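Local coordinates for microcin B17-processing protein McbB (PDB 6GRH) that is needed to process the inactive precursor of microcin B17 into the active peptide antibiotic, and carries a zinc ion held by four cysteines, at residues E59-D63 and K77-I81; C117-F121 and L253-S257. One frame throughout, in Å; residues are numbered along the deposited sequence. Where two conformers were deposited one is given.

Contact 1: residues E59-D63 and K77-I81; sequences EYLLD and KEFLI
Lys77 spans almost the whole gap between two well-separated helices to put its ammonium group between Glu59 and Asp63, two acids one turn apart on the other helix. The axes of the 59-63 and 77-81 segments come no closer than 13.0 Å and lie at 111°, so side chains alone join them. With CG beside the backbone N (chi1 -83°), a chain extended beyond it carries NZ across to the acids; the lysine and Glu59 side chains cross at about a right angle. NZ forms a salt bridge with Glu59 OE2 at 3.1 Å, in which the hydrogen bond is weak. A second salt bridge runs to Asp63 OD1, whose modelled position is less certain, so its exact length carries little weight.

Away from the charged ends the contact is apolar. The lysine methylenes lie against Leu62, CG of Lys77 being 4.0 Å from CD2 of Leu62. The other methyl of Leu62, CD1, meets Leu80 CD1 at 4.0 Å, the two side chains pointing in opposing directions. Both leucines also pack on Ile86, and Leu80 reaches helix 41-52 through Met43, Leu47 and Leu50. Two carboxylates around one ammonium would probably favour the charged lysine, giving this helical pair an ionic bridge at the edge of a leucine-lined interior.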
ATOM      1  N   GLU B  59     -20.349  36.163  23.956  1.00 41.45           N
ATOM      2  CA  GLU B  59     -19.399  37.183  24.404  1.00 41.91           C
ATOM      3  C   GLU B  59     -20.031  38.213  25.329  1.00 40.91           C
ATOM      4  O   GLU B  59     -19.348  38.731  26.229  1.00 40.81           O
ATOM      5  CB  GLU B  59     -18.677  37.849  23.215  1.00 44.75           C
ATOM      6  CG  GLU B  59     -17.535  38.788  23.619  1.00 46.93           C
ATOM      7  CD  GLU B  59     -16.378  38.848  22.617  1.00 48.56           C
ATOM      8  OE1 GLU B  59     -16.570  38.524  21.416  1.00 49.88           O
ATOM      9  OE2 GLU B  59     -15.255  39.234  23.040  1.00 50.54           O
ATOM     10  N   TYR B  60     -21.317  38.506  25.126  0.50 41.35           N
ATOM     11  CA  TYR B  60     -22.047  39.391  26.009  0.50 41.92           C
ATOM     12  C   TYR B  60     -22.063  38.881  27.460  0.50 40.58           C
ATOM     13  O   TYR B  60     -21.856  39.668  28.386  0.50 40.85           O
ATOM     14  CB  TYR B  60     -23.482  39.611  25.503  0.50 43.46           C
ATOM     15  CG  TYR B  60     -23.619  40.464  24.246  0.50 44.56           C
ATOM     16  CD1 TYR B  60     -22.913  41.652  24.096  0.50 45.37           C
ATOM     17  CD2 TYR B  60     -24.487  40.087  23.219  0.50 45.02           C
ATOM     18  CE1 TYR B  60     -23.053  42.428  22.953  0.50 46.39           C
ATOM     19  CE2 TYR B  60     -24.635  40.858  22.078  0.50 45.90           C
ATOM     20  CZ  TYR B  60     -23.920  42.027  21.950  0.50 46.66           C
ATOM     21  OH  TYR B  60     -24.079  42.791  20.812  0.50 47.70           O
ATOM     22  N   LEU B  61     -22.306  37.579  27.654  1.00 38.86           N
ATOM     23  CA  LEU B  61     -22.313  36.985  29.002  1.00 38.74           C
ATOM     24  C   LEU B  61     -20.895  36.908  29.576  1.00 37.09           C
ATOM     25  O   LEU B  61     -20.718  37.076  30.773  1.00 37.20           O
ATOM     26  CB  LEU B  61     -22.954  35.589  29.038  1.00 39.12           C
ATOM     27  CG  LEU B  61     -24.475  35.467  28.881  1.00 41.46           C
ATOM     28  CD1 LEU B  61     -24.827  34.021  28.553  1.00 42.44           C
ATOM     29  CD2 LEU B  61     -25.235  35.976  30.108  1.00 43.40           C
ATOM     30  N   LEU B  62     -19.911  36.644  28.734  1.00 35.93           N
ATOM     31  CA  LEU B  62     -18.523  36.615  29.200  1.00 35.99           C
ATOM     32  C   LEU B  62     -18.157  37.989  29.751  1.00 36.69           C
ATOM     33  O   LEU B  62     -17.692  38.091  30.879  1.00 37.07           O
ATOM     34  CB  LEU B  62     -17.561  36.189  28.099  1.00 34.42           C
ATOM     35  CG  LEU B  62     -16.065  36.234  28.502  1.00 34.33           C
ATOM     36  CD1 LEU B  62     -15.792  35.407  29.752  1.00 34.21           C
ATOM     37  CD2 LEU B  62     -15.184  35.767  27.381  1.00 33.49           C
ATOM     38  N   ASP B  63     -18.439  39.034  28.971  1.00 38.63           N
ATOM     39  CA  ASP B  63     -18.245  40.427  29.403  1.00 40.85           C
ATOM     40  C   ASP B  63     -18.927  40.732  30.730  1.00 41.13           C
ATOM     41  O   ASP B  63     -18.322  41.316  31.622  1.00 40.88           O
ATOM     42  CB  ASP B  63     -18.747  41.417  28.338  1.00 43.14           C
ATOM     43  CG  ASP B  63     -17.861  41.447  27.105  1.00 44.61           C
ATOM     44  OD1 ASP B  63     -16.857  40.699  27.066  1.00 45.56           O
ATOM     45  OD2 ASP B  63     -18.165  42.208  26.160  1.00 47.26           O
ATOM     46  N   LYS B  77     -10.044  38.586  29.060  1.00 34.29           N
ATOM     47  CA  LYS B  77     -10.155  37.751  27.872  1.00 35.05           C
ATOM     48  C   LYS B  77      -8.807  37.222  27.396  1.00 34.63           C
ATOM     49  O   LYS B  77      -8.691  36.042  27.086  1.00 32.75           O
ATOM     50  CB  LYS B  77     -10.825  38.489  26.734  1.00 36.96           C
ATOM     51  CG  LYS B  77     -12.334  38.455  26.835  1.00 38.20           C
ATOM     52  CD  LYS B  77     -12.914  39.423  25.834  1.00 39.99           C
ATOM     53  CE  LYS B  77     -14.378  39.650  26.113  1.00 41.63           C
ATOM     54  NZ  LYS B  77     -14.833  40.961  25.577  1.00 43.09           N
ATOM     55  N   GLU B  78      -7.814  38.107  27.368  1.00 35.81           N
ATOM     56  CA  GLU B  78      -6.438  37.744  27.007  1.00 36.68           C
ATOM     57  C   GLU B  78      -5.873  36.637  27.917  1.00 34.20           C
ATOM     58  O   GLU B  78      -5.197  35.710  27.451  1.00 32.77           O
ATOM     59  CB  GLU B  78      -5.532  38.984  27.075  1.00 40.24           C
ATOM     60  CG  GLU B  78      -4.188  38.784  26.403  1.00 43.16           C
ATOM     61  CD  GLU B  78      -3.287  40.009  26.507  1.00 46.95           C
ATOM     62  OE1 GLU B  78      -3.653  41.025  27.168  1.00 50.49           O
ATOM     63  OE2 GLU B  78      -2.189  39.947  25.910  1.00 50.53           O
ATOM     64  N   PHE B  79      -6.151  36.748  29.208  1.00 33.17           N
ATOM     65  CA  PHE B  79      -5.757  35.719  30.176  1.00 31.67           C
ATOM     66  C   PHE B  79      -6.446  34.385  29.861  1.00 30.50           C
ATOM     67  O   PHE B  79      -5.794  33.343  29.801  1.00 29.21           O
ATOM     68  CB  PHE B  79      -6.080  36.174  31.608  1.00 32.16           C
ATOM     69  CG  PHE B  79      -5.863  35.113  32.643  1.00 31.50           C
ATOM     70  CD1 PHE B  79      -4.602  34.898  33.178  1.00 31.85           C
ATOM     71  CD2 PHE B  79      -6.892  34.285  33.033  1.00 31.36           C
ATOM     72  CE1 PHE B  79      -4.384  33.925  34.126  1.00 31.11           C
ATOM     73  CE2 PHE B  79      -6.671  33.290  33.978  1.00 31.05           C
ATOM     74  CZ  PHE B  79      -5.421  33.129  34.531  1.00 30.80           C
ATOM     75  N   LEU B  80      -7.758  34.438  29.649  1.00 29.82           N
ATOM     76  CA  LEU B  80      -8.543  33.236  29.406  1.00 29.48           C
ATOM     77  C   LEU B  80      -8.138  32.548  28.107  1.00 29.11           C
ATOM     78  O   LEU B  80      -8.136  31.333  28.044  1.00 28.27           O
ATOM     79  CB  LEU B  80     -10.043  33.567  29.400  1.00 29.65           C
ATOM     80  CG  LEU B  80     -10.612  34.043  30.752  1.00 30.32           C
ATOM     81  CD1 LEU B  80     -12.019  34.601  30.603  1.00 31.18           C
ATOM     82  CD2 LEU B  80     -10.591  32.942  31.790  1.00 29.86           C
ATOM     83  N   ILE B  81      -7.795  33.334  27.080  1.00 30.16           N
ATOM     84  CA  ILE B  81      -7.388  32.803  25.794  1.00 30.64           C
ATOM     85  C   ILE B  81      -5.971  32.209  25.881  1.00 30.76           C
ATOM     86  O   ILE B  81      -5.738  31.091  25.399  1.00 30.05           O
ATOM     87  CB  ILE B  81      -7.416  33.866  24.671  1.00 31.92           C
ATOM     88  CG1 ILE B  81      -8.873  34.197  24.311  1.00 33.11           C
ATOM     89  CG2 ILE B  81      -6.672  33.383  23.417  1.00 31.90           C
ATOM     90  CD1 ILE B  81      -9.034  35.495  23.545  1.00 34.48           C
TER

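Contact 2: residues C117-F121 and L253-S257; sequences CDGVF and LTGTS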
ATOM      1  N   CYS B 117     -21.120  20.522  25.265  0.50 34.70           N
ATOM      2  CA  CYS B 117     -19.917  20.977  25.952  0.50 35.51           C
ATOM      3  C   CYS B 117     -18.621  20.647  25.195  0.50 34.51           C
ATOM      4  O   CYS B 117     -17.541  21.033  25.647  0.50 34.49           O
ATOM      5  CB  CYS B 117     -19.879  20.465  27.381  0.50 36.77           C
ATOM      6  SG  CYS B 117     -19.563  18.714  27.558  0.50 40.54           S
ATOM      7  N   ASP B 118     -18.735  19.920  24.071  1.00 33.26           N
ATOM      8  CA  ASP B 118     -17.661  19.751  23.100  1.00 32.49           C
ATOM      9  C   ASP B 118     -17.928  20.614  21.864  1.00 30.85           C
ATOM     10  O   ASP B 118     -17.280  20.438  20.830  1.00 29.09           O
ATOM     11  CB  ASP B 118     -17.578  18.263  22.716  1.00 33.68           C
ATOM     12  CG  ASP B 118     -17.498  17.344  23.946  1.00 35.67           C
ATOM     13  OD1 ASP B 118     -16.420  17.252  24.574  1.00 37.25           O
ATOM     14  OD2 ASP B 118     -18.528  16.736  24.323  1.00 39.20           O
ATOM     15  N   GLY B 119     -18.913  21.521  21.942  1.00 29.98           N
ATOM     16  CA  GLY B 119     -19.245  22.384  20.843  1.00 30.02           C
ATOM     17  C   GLY B 119     -19.934  21.735  19.666  1.00 30.19           C
ATOM     18  O   GLY B 119     -20.004  22.327  18.595  1.00 30.47           O
ATOM     19  N   VAL B 120     -20.495  20.550  19.885  1.00 30.11           N
ATOM     20  CA  VAL B 120     -21.166  19.789  18.837  1.00 30.61           C
ATOM     21  C   VAL B 120     -22.679  20.011  18.899  1.00 31.00           C
ATOM     22  O   VAL B 120     -23.282  19.715  19.909  1.00 31.40           O
ATOM     23  CB  VAL B 120     -20.848  18.295  18.991  1.00 30.33           C
ATOM     24  CG1 VAL B 120     -21.713  17.461  18.050  1.00 31.08           C
ATOM     25  CG2 VAL B 120     -19.370  18.063  18.703  1.00 29.39           C
ATOM     26  N   PHE B 121     -23.249  20.522  17.806  1.00 31.95           N
ATOM     27  CA  PHE B 121     -24.704  20.752  17.657  1.00 33.11           C
ATOM     28  C   PHE B 121     -25.338  19.572  16.917  1.00 31.79           C
ATOM     29  O   PHE B 121     -25.162  19.430  15.703  1.00 32.38           O
ATOM     30  CB  PHE B 121     -24.952  22.060  16.900  1.00 35.12           C
ATOM     31  CG  PHE B 121     -26.429  22.418  16.673  1.00 37.52           C
ATOM     32  CD1 PHE B 121     -27.459  21.957  17.511  1.00 38.61           C
ATOM     33  CD2 PHE B 121     -26.772  23.279  15.613  1.00 38.84           C
ATOM     34  CE1 PHE B 121     -28.785  22.327  17.281  1.00 41.27           C
ATOM     35  CE2 PHE B 121     -28.091  23.641  15.376  1.00 41.23           C
ATOM     36  CZ  PHE B 121     -29.110  23.170  16.212  1.00 42.17           C
ATOM     37  N   LEU B 253     -15.108  17.722  12.929  1.00 25.69           N
ATOM     38  CA  LEU B 253     -15.773  18.252  11.737  1.00 25.90           C
ATOM     39  C   LEU B 253     -16.589  19.512  11.989  1.00 27.03           C
ATOM     40  O   LEU B 253     -16.540  20.427  11.166  1.00 28.39           O
ATOM     41  CB  LEU B 253     -16.692  17.191  11.112  1.00 25.30           C
ATOM     42  CG  LEU B 253     -15.945  15.983  10.502  1.00 24.90           C
ATOM     43  CD1 LEU B 253     -16.910  14.835  10.278  1.00 24.54           C
ATOM     44  CD2 LEU B 253     -15.263  16.363   9.207  1.00 25.56           C
ATOM     45  N   THR B 254     -17.330  19.543  13.097  1.00 26.86           N
ATOM     46  CA  THR B 254     -18.317  20.602  13.363  1.00 28.56           C
ATOM     47  C   THR B 254     -18.232  21.235  14.745  1.00 28.41           C
ATOM     48  O   THR B 254     -18.974  22.169  15.016  1.00 29.04           O
ATOM     49  CB  THR B 254     -19.779  20.075  13.226  1.00 29.24           C
ATOM     50  OG1 THR B 254     -20.043  19.074  14.238  1.00 29.57           O
ATOM     51  CG2 THR B 254     -20.013  19.490  11.846  1.00 29.18           C
ATOM     52  N   GLY B 255     -17.394  20.719  15.636  1.00 26.98           N
ATOM     53  CA  GLY B 255     -17.437  21.160  17.025  1.00 27.72           C
ATOM     54  C   GLY B 255     -16.234  22.015  17.409  1.00 27.72           C
ATOM     55  O   GLY B 255     -15.560  22.624  16.563  1.00 27.64           O
ATOM     56  N   THR B 256     -15.959  22.050  18.697  1.00 28.04           N
ATOM     57  CA  THR B 256     -14.823  22.809  19.208  1.00 29.00           C
ATOM     58  C   THR B 256     -13.535  22.064  18.850  1.00 28.11           C
ATOM     59  O   THR B 256     -13.241  20.989  19.395  1.00 27.64           O
ATOM     60  CB  THR B 256     -14.945  22.980  20.731  1.00 30.04           C
ATOM     61  OG1 THR B 256     -16.128  23.727  21.002  1.00 30.28           O
ATOM     62  CG2 THR B 256     -13.722  23.667  21.324  1.00 31.05           C
ATOM     63  N   SER B 257     -12.797  22.627  17.915  1.00 28.22           N
ATOM     64  CA  SER B 257     -11.565  21.994  17.430  1.00 29.42           C
ATOM     65  C   SER B 257     -10.501  22.101  18.520  1.00 29.54           C
ATOM     66  O   SER B 257     -10.231  23.199  19.016  1.00 31.52           O
ATOM     67  CB  SER B 257     -11.096  22.672  16.130  1.00 30.08           C
ATOM     68  OG  SER B 257      -9.873  22.079  15.675  1.00 31.06           O
TER
HETATM   69  O   HOH W   1     -16.260  23.605  23.670  1.00 40.84           O
HETATM   70  O   HOH W   2     -21.629  21.732  15.844  1.00 41.04           O
HETATM   71  O   HOH W   3     -22.819  19.389  14.290  1.00 53.91           O
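Asp118 O accepts the amide hydrogen of Thr256 at an N to O distance of 3.0 Å, a direct hydrogen bond between the two segments. It is nearly straight at the hydrogen (166°), although the donor is tilted 26° from the carbonyl plane. Beside it the backbones come very close: Gly255 CA lies 3.2 Å from Gly119 O in a CA-H...O contact, and Val120 CG2 rests on the same alpha carbon. Thr256 OG1 stands over Gly119 CA at 3.4 Å, brought there by a chi1 of -62° that keeps the hydroxyl beside its own backbone N. Gly119 and Gly255, having no side chains, let the two backbones meet this closely.

Water fills out the joint. One molecule lies 2.7 Å from Thr256 OG1 and donates weakly to Cys117 O. A second donates to both Gly119 O and Thr254 O and accepts from Phe121 N, the last at 2.8 Å from its oxygen; a third donates to Phe121 O and to Thr254 OG1, a hydroxyl also bonded to Leu250 O.

Farther out, Gly119, at positive phi, is the C-prime residue of a Schellman motif ending helix 111-115, with Val120 N bonded to Trp115 O and Gly119 N to Lys116 O. That turn presents the carbonyls of Asp118 and Gly119 to the segment leaving helix 236-254. Gly255 O is bonded in turn by Arg41 of the neighbouring McbC chain. Backbone polarity, bridged by water, thus joins two helix exits at the contact with McbC.

In the fold
The two contacts occupy different parts of the chain, their centres 19 Å apart and their nearest atoms about 11 Å apart, with no element in common. Contact 1 is peripheral, about 27 Å from the centre of the chain, and joins helices 59-68 and 73-82, neighbours in sequence that pack near the antiparallel sheet of the N-terminal part. Contact 2 lies about 8 Å from that centre and brings together segments more than 130 residues apart, beside the mixed sheet, with Thr256 also packing on strand 13-23 of the antiparallel sheet. Both are partly buried, but the peripheral contact relies on long side chains, charged and aliphatic, whereas the central one depends on main-chain atoms, glycines and ordered water.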